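Local coordinates for protein alpha-glucosidase (Pseudoalteromonas sp. K8, PDB 5HQA) that hydrolyses alpha-glucosidic linkages as a chloride-activated, calcium-containing glycoside hydrolase of family 97, at residues A[263-273]-A[300-311]. Numbering follows the deposited sequence.
Sequences PGKYIGIWWGM and AAKYGFDGVLVE. With AC1 (4,6-dideoxy-4-{[(1S,4R,5S,6S)-4,5,6-trihydroxy-3-(hydroxymethyl)cyclohex-2-en-1-yl]amino}-alpha-D-glucopyranose), chain B.
I267 and F305 meet where strand 264-269 starts to run beside strand 307-310, a compact example of a beta-alpha-beta unit of a beta/alpha barrel, with apolar packing under the helix and polar residues of the sugar pocket at the C-terminal ends of the strands. Followed outward from CB, I267 branches at once: CG2 lies over one face of the F305 ring as a CH-pi contact, 4.0 Å from the ring centroid, while CG1 takes the cramped position between backbone N and carbonyl carbon (chi1 61°) and passes at a slant over V308, 3.9 Å from its CG2. The tip, CD1, ends 3.8 Å from A300 CB, in the last turn of helix 290-303. One isoleucine thus touches the helix, the turn after it and the next strand. The opposite face of the F305 ring carries a water.

Between the strands, I267 gives its N-H to G307 O and receives that of L309, whose N lies 2.9 Å from I267 O in the carbonyl plane; I269 N then bonds L309 O. This is parallel pairing, the short strand axes running at 32° to one another.

At the C-terminal end W270 and E311 point the same way, ring and carboxylate planes 82° apart, E311 OE2 being 3.3 Å from the indole edge at W270 CD1. Both hold the AC1 unit of acarbose: W270 NE1 donates to AC1 O3B (3.1 Å), and AC1 O4 donates to E311 OE1 (2.6 Å). K386 forms a salt bridge with E311 OE2 and W280 NE1 is hydrogen-bonded to E311 OE1, helping to fix the carboxylate.

In the barrel, strand 352-358 flanks 307-310 and strand 527-529 flanks 264-269, while helix 290-303, the crossover between the paired strands, covers I267, I269 and V308.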
ATOM      1  N   PRO A 263     -11.525 -11.212   4.031  1.00 18.36           N
ATOM      2  CA  PRO A 263     -11.251  -9.979   4.780  1.00 15.96           C
ATOM      3  C   PRO A 263     -11.732 -10.120   6.215  1.00 14.77           C
ATOM      4  O   PRO A 263     -12.713 -10.813   6.490  1.00 14.86           O
ATOM      5  CB  PRO A 263     -12.061  -8.916   4.026  1.00 18.89           C
ATOM      6  CG  PRO A 263     -12.293  -9.507   2.662  1.00 18.44           C
ATOM      7  CD  PRO A 263     -12.433 -10.984   2.896  1.00 18.70           C
ATOM      8  N   GLY A 264     -11.036  -9.466   7.136  1.00 13.63           N
ATOM      9  CA  GLY A 264     -11.454  -9.536   8.523  1.00 13.31           C
ATOM     10  C   GLY A 264     -10.466  -8.838   9.432  1.00 13.72           C
ATOM     11  O   GLY A 264      -9.503  -8.223   8.979  1.00 16.72           O
ATOM     12  N   LYS A 265     -10.718  -8.951  10.730  1.00 14.61           N
ATOM     13  CA  LYS A 265      -9.874  -8.322  11.735  1.00 13.68           C
ATOM     14  C   LYS A 265      -9.091  -9.384  12.488  1.00 14.42           C
ATOM     15  O   LYS A 265      -9.543 -10.523  12.629  1.00 18.01           O
ATOM     16  CB  LYS A 265     -10.715  -7.489  12.701  1.00 14.26           C
ATOM     17  CG  LYS A 265     -11.288  -6.239  12.036  1.00 15.29           C
ATOM     18  CD  LYS A 265     -12.357  -5.585  12.898  1.00 15.13           C
ATOM     19  CE  LYS A 265     -13.592  -6.476  12.988  1.00 17.06           C
ATOM     20  NZ  LYS A 265     -14.744  -5.719  13.528  1.00 19.27           N
ATOM     21  N   TYR A 266      -7.900  -9.017  12.961  1.00 12.88           N
ATOM     22  CA  TYR A 266      -7.067  -9.983  13.662  1.00 14.60           C
ATOM     23  C   TYR A 266      -6.344  -9.313  14.817  1.00 14.89           C
ATOM     24  O   TYR A 266      -6.244  -8.086  14.895  1.00 16.47           O
ATOM     25  CB  TYR A 266      -6.066 -10.670  12.709  1.00 13.85           C
ATOM     26  CG  TYR A 266      -4.944  -9.810  12.170  1.00 12.89           C
ATOM     27  CD1 TYR A 266      -5.173  -8.871  11.166  1.00 12.90           C
ATOM     28  CD2 TYR A 266      -3.646  -9.971  12.632  1.00 13.18           C
ATOM     29  CE1 TYR A 266      -4.138  -8.093  10.657  1.00 15.70           C
ATOM     30  CE2 TYR A 266      -2.606  -9.203  12.128  1.00 14.56           C
ATOM     31  CZ  TYR A 266      -2.859  -8.265  11.143  1.00 17.01           C
ATOM     32  OH  TYR A 266      -1.826  -7.501  10.652  1.00 18.22           O
ATOM     33  N   ILE A 267      -5.869 -10.150  15.739  1.00 13.56           N
ATOM     34  CA  ILE A 267      -4.991  -9.718  16.818  1.00 13.01           C
ATOM     35  C   ILE A 267      -3.709 -10.528  16.703  1.00 16.38           C
ATOM     36  O   ILE A 267      -3.571 -11.371  15.810  1.00 14.99           O
ATOM     37  CB  ILE A 267      -5.642  -9.913  18.196  1.00 14.44           C
ATOM     38  CG1 ILE A 267      -5.945 -11.398  18.431  1.00 14.41           C
ATOM     39  CG2 ILE A 267      -6.906  -9.055  18.320  1.00 14.60           C
ATOM     40  CD1 ILE A 267      -6.670 -11.674  19.740  1.00 14.80           C
ATOM     41  N   GLY A 268      -2.758 -10.294  17.598  1.00 16.65           N
ATOM     42  CA  GLY A 268      -1.546 -11.063  17.470  1.00 14.45           C
ATOM     43  C   GLY A 268      -0.624 -11.006  18.659  1.00 15.57           C
ATOM     44  O   GLY A 268      -0.600 -10.016  19.390  1.00 16.33           O
ATOM     45  N   ILE A 269       0.117 -12.091  18.870  1.00 13.95           N
ATOM     46  CA  ILE A 269       1.293 -12.069  19.728  1.00 13.86           C
ATOM     47  C   ILE A 269       2.356 -11.353  18.909  1.00 17.66           C
ATOM     48  O   ILE A 269       2.940 -11.926  17.982  1.00 14.64           O
ATOM     49  CB  ILE A 269       1.725 -13.474  20.147  1.00 14.52           C
ATOM     50  CG1 ILE A 269       0.631 -14.108  21.005  1.00 15.81           C
ATOM     51  CG2 ILE A 269       3.048 -13.435  20.903  1.00 16.53           C
ATOM     52  CD1 ILE A 269       0.824 -15.598  21.277  1.00 15.86           C
ATOM     53  N   TRP A 270       2.546 -10.067  19.200  1.00 15.63           N
ATOM     54  CA  TRP A 270       3.214  -9.159  18.276  1.00 12.55           C
ATOM     55  C   TRP A 270       3.699  -7.901  18.994  1.00 14.12           C
ATOM     56  O   TRP A 270       4.905  -7.707  19.163  1.00 13.66           O
ATOM     57  CB  TRP A 270       2.275  -8.791  17.118  1.00 11.93           C
ATOM     58  CG  TRP A 270       2.936  -7.846  16.175  1.00 15.11           C
ATOM     59  CD1 TRP A 270       3.938  -8.141  15.293  1.00 16.83           C
ATOM     60  CD2 TRP A 270       2.682  -6.438  16.040  1.00 13.54           C
ATOM     61  NE1 TRP A 270       4.322  -7.005  14.614  1.00 14.98           N
ATOM     62  CE2 TRP A 270       3.569  -5.947  15.058  1.00 13.96           C
ATOM     63  CE3 TRP A 270       1.797  -5.546  16.658  1.00 14.17           C
ATOM     64  CZ2 TRP A 270       3.596  -4.604  14.678  1.00 12.12           C
ATOM     65  CZ3 TRP A 270       1.826  -4.211  16.283  1.00 13.87           C
ATOM     66  CH2 TRP A 270       2.720  -3.753  15.302  1.00 13.48           C
ATOM     67  N   TRP A 271       2.768  -7.044  19.423  1.00 13.26           N
ATOM     68  CA  TRP A 271       3.134  -5.772  20.044  1.00 13.05           C
ATOM     69  C   TRP A 271       3.982  -5.978  21.294  1.00 14.28           C
ATOM     70  O   TRP A 271       4.883  -5.180  21.580  1.00 14.05           O
ATOM     71  CB  TRP A 271       1.860  -5.005  20.384  1.00 13.36           C
ATOM     72  CG  TRP A 271       2.009  -3.600  20.900  1.00 13.67           C
ATOM     73  CD1 TRP A 271       1.633  -3.139  22.134  1.00 12.50           C
ATOM     74  CD2 TRP A 271       2.494  -2.463  20.177  1.00 12.75           C
ATOM     75  NE1 TRP A 271       1.868  -1.787  22.226  1.00 12.26           N
ATOM     76  CE2 TRP A 271       2.396  -1.347  21.041  1.00 13.62           C
ATOM     77  CE3 TRP A 271       3.003  -2.276  18.884  1.00 13.12           C
ATOM     78  CZ2 TRP A 271       2.796  -0.070  20.657  1.00 12.71           C
ATOM     79  CZ3 TRP A 271       3.393  -1.002  18.497  1.00 12.39           C
ATOM     80  CH2 TRP A 271       3.282   0.087  19.380  1.00 13.63           C
ATOM     81  N   GLY A 272       3.702  -7.042  22.056  1.00 14.62           N
ATOM     82  CA  GLY A 272       4.494  -7.320  23.245  1.00 13.96           C
ATOM     83  C   GLY A 272       5.977  -7.449  22.953  1.00 15.08           C
ATOM     84  O   GLY A 272       6.814  -7.045  23.765  1.00 17.64           O
ATOM     85  N   MET A 273       6.329  -8.018  21.797  1.00 13.53           N
ATOM     86  CA  MET A 273       7.744  -8.056  21.428  1.00 15.87           C
ATOM     87  C   MET A 273       8.254  -6.665  21.073  1.00 17.07           C
ATOM     88  O   MET A 273       9.393  -6.315  21.400  1.00 16.54           O
ATOM     89  CB  MET A 273       7.982  -9.024  20.263  1.00 14.17           C
ATOM     90  CG  MET A 273       8.020 -10.496  20.685  1.00 15.17           C
ATOM     91  SD  MET A 273       6.368 -11.237  20.692  1.00 17.93           S
ATOM     92  CE  MET A 273       6.106 -11.492  18.931  1.00 15.66           C
ATOM     93  N   ALA A 300      -9.905 -13.610  20.919  1.00 17.27           N
ATOM     94  CA  ALA A 300     -10.414 -13.391  19.568  1.00 17.68           C
ATOM     95  C   ALA A 300     -11.804 -13.990  19.397  1.00 21.48           C
ATOM     96  O   ALA A 300     -12.689 -13.362  18.801  1.00 21.53           O
ATOM     97  CB  ALA A 300      -9.450 -13.977  18.538  1.00 16.06           C
ATOM     98  N   ALA A 301     -12.023 -15.197  19.924  1.00 20.48           N
ATOM     99  CA  ALA A 301     -13.336 -15.821  19.792  1.00 22.42           C
ATOM    100  C   ALA A 301     -14.404 -15.013  20.522  1.00 25.13           C
ATOM    101  O   ALA A 301     -15.526 -14.863  20.025  1.00 29.03           O
ATOM    102  CB  ALA A 301     -13.296 -17.257  20.317  1.00 23.41           C
ATOM    103  N   LYS A 302     -14.071 -14.477  21.697  1.00 21.49           N
ATOM    104  CA  LYS A 302     -15.070 -13.761  22.478  1.00 23.02           C
ATOM    105  C   LYS A 302     -15.413 -12.408  21.860  1.00 26.55           C
ATOM    106  O   LYS A 302     -16.569 -11.971  21.931  1.00 27.74           O
ATOM    107  CB  LYS A 302     -14.581 -13.590  23.918  1.00 22.86           C
ATOM    108  CG  LYS A 302     -15.524 -12.814  24.816  1.00 25.29           C
ATOM    109  CD  LYS A 302     -15.078 -12.859  26.268  1.00 27.55           C
ATOM    110  CE  LYS A 302     -16.078 -12.129  27.161  1.00 28.39           C
ATOM    111  NZ  LYS A 302     -15.811 -12.395  28.601  1.00 31.11           N
ATOM    112  N   TYR A 303     -14.445 -11.738  21.235  1.00 23.69           N
ATOM    113  CA  TYR A 303     -14.636 -10.354  20.819  1.00 22.43           C
ATOM    114  C   TYR A 303     -14.730 -10.176  19.311  1.00 24.18           C
ATOM    115  O   TYR A 303     -14.782  -9.038  18.836  1.00 27.35           O
ATOM    116  CB  TYR A 303     -13.527  -9.485  21.417  1.00 21.49           C
ATOM    117  CG  TYR A 303     -13.696  -9.372  22.913  1.00 23.58           C
ATOM    118  CD1 TYR A 303     -14.710  -8.588  23.452  1.00 25.35           C
ATOM    119  CD2 TYR A 303     -12.880 -10.080  23.789  1.00 23.14           C
ATOM    120  CE1 TYR A 303     -14.890  -8.486  24.822  1.00 26.75           C
ATOM    121  CE2 TYR A 303     -13.059  -9.990  25.170  1.00 25.91           C
ATOM    122  CZ  TYR A 303     -14.065  -9.188  25.675  1.00 26.51           C
ATOM    123  OH  TYR A 303     -14.255  -9.082  27.033  1.00 26.62           O
ATOM    124  N   GLY A 304     -14.773 -11.263  18.544  1.00 22.95           N
ATOM    125  CA  GLY A 304     -15.096 -11.163  17.136  1.00 22.15           C
ATOM    126  C   GLY A 304     -13.932 -10.952  16.191  1.00 25.52           C
ATOM    127  O   GLY A 304     -14.073 -10.244  15.190  1.00 30.37           O
ATOM    128  N   PHE A 305     -12.787 -11.575  16.464  1.00 19.38           N
ATOM    129  CA  PHE A 305     -11.632 -11.489  15.584  1.00 17.58           C
ATOM    130  C   PHE A 305     -11.402 -12.829  14.900  1.00 20.41           C
ATOM    131  O   PHE A 305     -11.593 -13.887  15.506  1.00 19.94           O
ATOM    132  CB  PHE A 305     -10.397 -11.036  16.361  1.00 15.90           C
ATOM    133  CG  PHE A 305     -10.523  -9.634  16.881  1.00 17.32           C
ATOM    134  CD1 PHE A 305     -11.122  -9.387  18.104  1.00 17.45           C
ATOM    135  CD2 PHE A 305     -10.099  -8.559  16.115  1.00 17.08           C
ATOM    136  CE1 PHE A 305     -11.273  -8.091  18.571  1.00 18.83           C
ATOM    137  CE2 PHE A 305     -10.242  -7.257  16.577  1.00 17.56           C
ATOM    138  CZ  PHE A 305     -10.831  -7.023  17.807  1.00 18.60           C
ATOM    139  N   ASP A 306     -11.007 -12.773  13.624  1.00 19.61           N
ATOM    140  CA  ASP A 306     -10.946 -13.974  12.796  1.00 21.96           C
ATOM    141  C   ASP A 306      -9.696 -14.808  13.042  1.00 22.44           C
ATOM    142  O   ASP A 306      -9.717 -16.023  12.808  1.00 21.93           O
ATOM    143  CB  ASP A 306     -10.993 -13.602  11.312  1.00 23.01           C
ATOM    144  CG  ASP A 306     -12.326 -13.030  10.891  1.00 34.77           C
ATOM    145  OD1 ASP A 306     -13.330 -13.271  11.589  1.00 37.55           O
ATOM    146  OD2 ASP A 306     -12.371 -12.348   9.845  1.00 41.34           O
ATOM    147  N   GLY A 307      -8.597 -14.182  13.460  1.00 18.92           N
ATOM    148  CA  GLY A 307      -7.337 -14.896  13.519  1.00 17.28           C
ATOM    149  C   GLY A 307      -6.387 -14.276  14.517  1.00 18.35           C
ATOM    150  O   GLY A 307      -6.579 -13.150  14.986  1.00 16.32           O
ATOM    151  N   VAL A 308      -5.348 -15.046  14.839  1.00 17.18           N
ATOM    152  CA  VAL A 308      -4.286 -14.621  15.744  1.00 15.08           C
ATOM    153  C   VAL A 308      -2.959 -14.792  15.016  1.00 14.85           C
ATOM    154  O   VAL A 308      -2.564 -15.919  14.698  1.00 16.35           O
ATOM    155  CB  VAL A 308      -4.288 -15.418  17.056  1.00 15.50           C
ATOM    156  CG1 VAL A 308      -3.087 -15.030  17.912  1.00 15.97           C
ATOM    157  CG2 VAL A 308      -5.600 -15.207  17.807  1.00 15.87           C
ATOM    158  N   LEU A 309      -2.283 -13.680  14.736  1.00 13.58           N
ATOM    159  CA  LEU A 309      -0.905 -13.730  14.270  1.00 15.96           C
ATOM    160  C   LEU A 309       0.014 -14.093  15.428  1.00 17.77           C
ATOM    161  O   LEU A 309      -0.137 -13.579  16.538  1.00 17.18           O
ATOM    162  CB  LEU A 309      -0.493 -12.371  13.701  1.00 15.38           C
ATOM    163  CG  LEU A 309       0.995 -12.150  13.398  1.00 15.48           C
ATOM    164  CD1 LEU A 309       1.440 -12.937  12.149  1.00 12.33           C
ATOM    165  CD2 LEU A 309       1.297 -10.649  13.244  1.00 13.40           C
ATOM    166  N   VAL A 310       0.981 -14.974  15.177  1.00 15.42           N
ATOM    167  CA  VAL A 310       1.980 -15.318  16.186  1.00 14.96           C
ATOM    168  C   VAL A 310       3.356 -15.271  15.541  1.00 18.51           C
ATOM    169  O   VAL A 310       3.634 -16.044  14.614  1.00 18.69           O
ATOM    170  CB  VAL A 310       1.736 -16.700  16.812  1.00 17.11           C
ATOM    171  CG1 VAL A 310       2.782 -16.964  17.862  1.00 15.49           C
ATOM    172  CG2 VAL A 310       0.351 -16.787  17.426  1.00 16.36           C
ATOM    173  N   GLU A 311       4.212 -14.369  16.028  1.00 15.46           N
ATOM    174  CA  GLU A 311       5.591 -14.262  15.562  1.00 13.56           C
ATOM    175  C   GLU A 311       6.537 -14.884  16.581  1.00 15.94           C
ATOM    176  O   GLU A 311       6.311 -14.813  17.792  1.00 15.94           O
ATOM    177  CB  GLU A 311       5.988 -12.804  15.313  1.00 12.73           C
ATOM    178  CG  GLU A 311       5.110 -12.126  14.290  1.00 12.25           C
ATOM    179  CD  GLU A 311       5.636 -10.773  13.862  1.00 15.05           C
ATOM    180  OE1 GLU A 311       6.629 -10.295  14.449  1.00 14.29           O
ATOM    181  OE2 GLU A 311       5.036 -10.180  12.937  1.00 15.20           O
TER
HETATM  182  C1  AC1 B   3      13.793  -3.052  11.515  1.00 28.84           C
HETATM  183  O2  AC1 B   3      13.406  -1.720   9.563  1.00 22.59           O
HETATM  184  C2  AC1 B   3      13.014  -2.941  10.213  1.00 22.81           C
HETATM  185  C4A AC1 B   3       7.546  -7.659  12.544  1.00 15.05           C
HETATM  186  C3  AC1 B   3      11.528  -2.988  10.448  1.00 17.22           C
HETATM  187  O3  AC1 B   3      10.819  -2.808   9.210  1.00 15.78           O
HETATM  188  C4  AC1 B   3      11.158  -4.285  11.119  1.00 15.63           C
HETATM  189  N4A AC1 B   3       9.685  -4.552  11.131  1.00 14.18           N
HETATM  190  C5  AC1 B   3      11.717  -4.059  12.515  1.00 23.06           C
HETATM  191  O5  AC1 B   3      13.202  -4.090  12.423  1.00 25.95           O
HETATM  192  C6  AC1 B   3      11.281  -5.060  13.539  1.00 22.42           C
HETATM  193  C1B AC1 B   3       9.287  -5.930  10.668  1.00 19.62           C
HETATM  194  C2B AC1 B   3       7.624  -6.064  10.647  1.00 19.86           C
HETATM  195  O2B AC1 B   3       7.110  -4.937   9.937  1.00 13.05           O
HETATM  196  C3B AC1 B   3       7.105  -6.204  11.945  1.00 18.63           C
HETATM  197  O3B AC1 B   3       5.657  -6.139  11.990  1.00 17.17           O
HETATM  198  O4  AC1 B   3       7.149  -7.770  13.897  1.00 14.28           O
HETATM  199  C5B AC1 B   3       8.965  -7.906  12.439  1.00 14.41           C
HETATM  200  C7B AC1 B   3       9.853  -6.997  11.423  1.00 14.01           C
HETATM  201  C6B AC1 B   3       9.457  -9.322  12.780  1.00 15.74           C
HETATM  202  O6B AC1 B   3       9.085 -10.164  11.734  1.00 22.24           O
HETATM  203  O   HOH W   1     -16.190  -8.384  13.718  1.00 38.72           O
HETATM  204  O   HOH W   2     -13.510  -7.372  16.194  1.00 47.89           O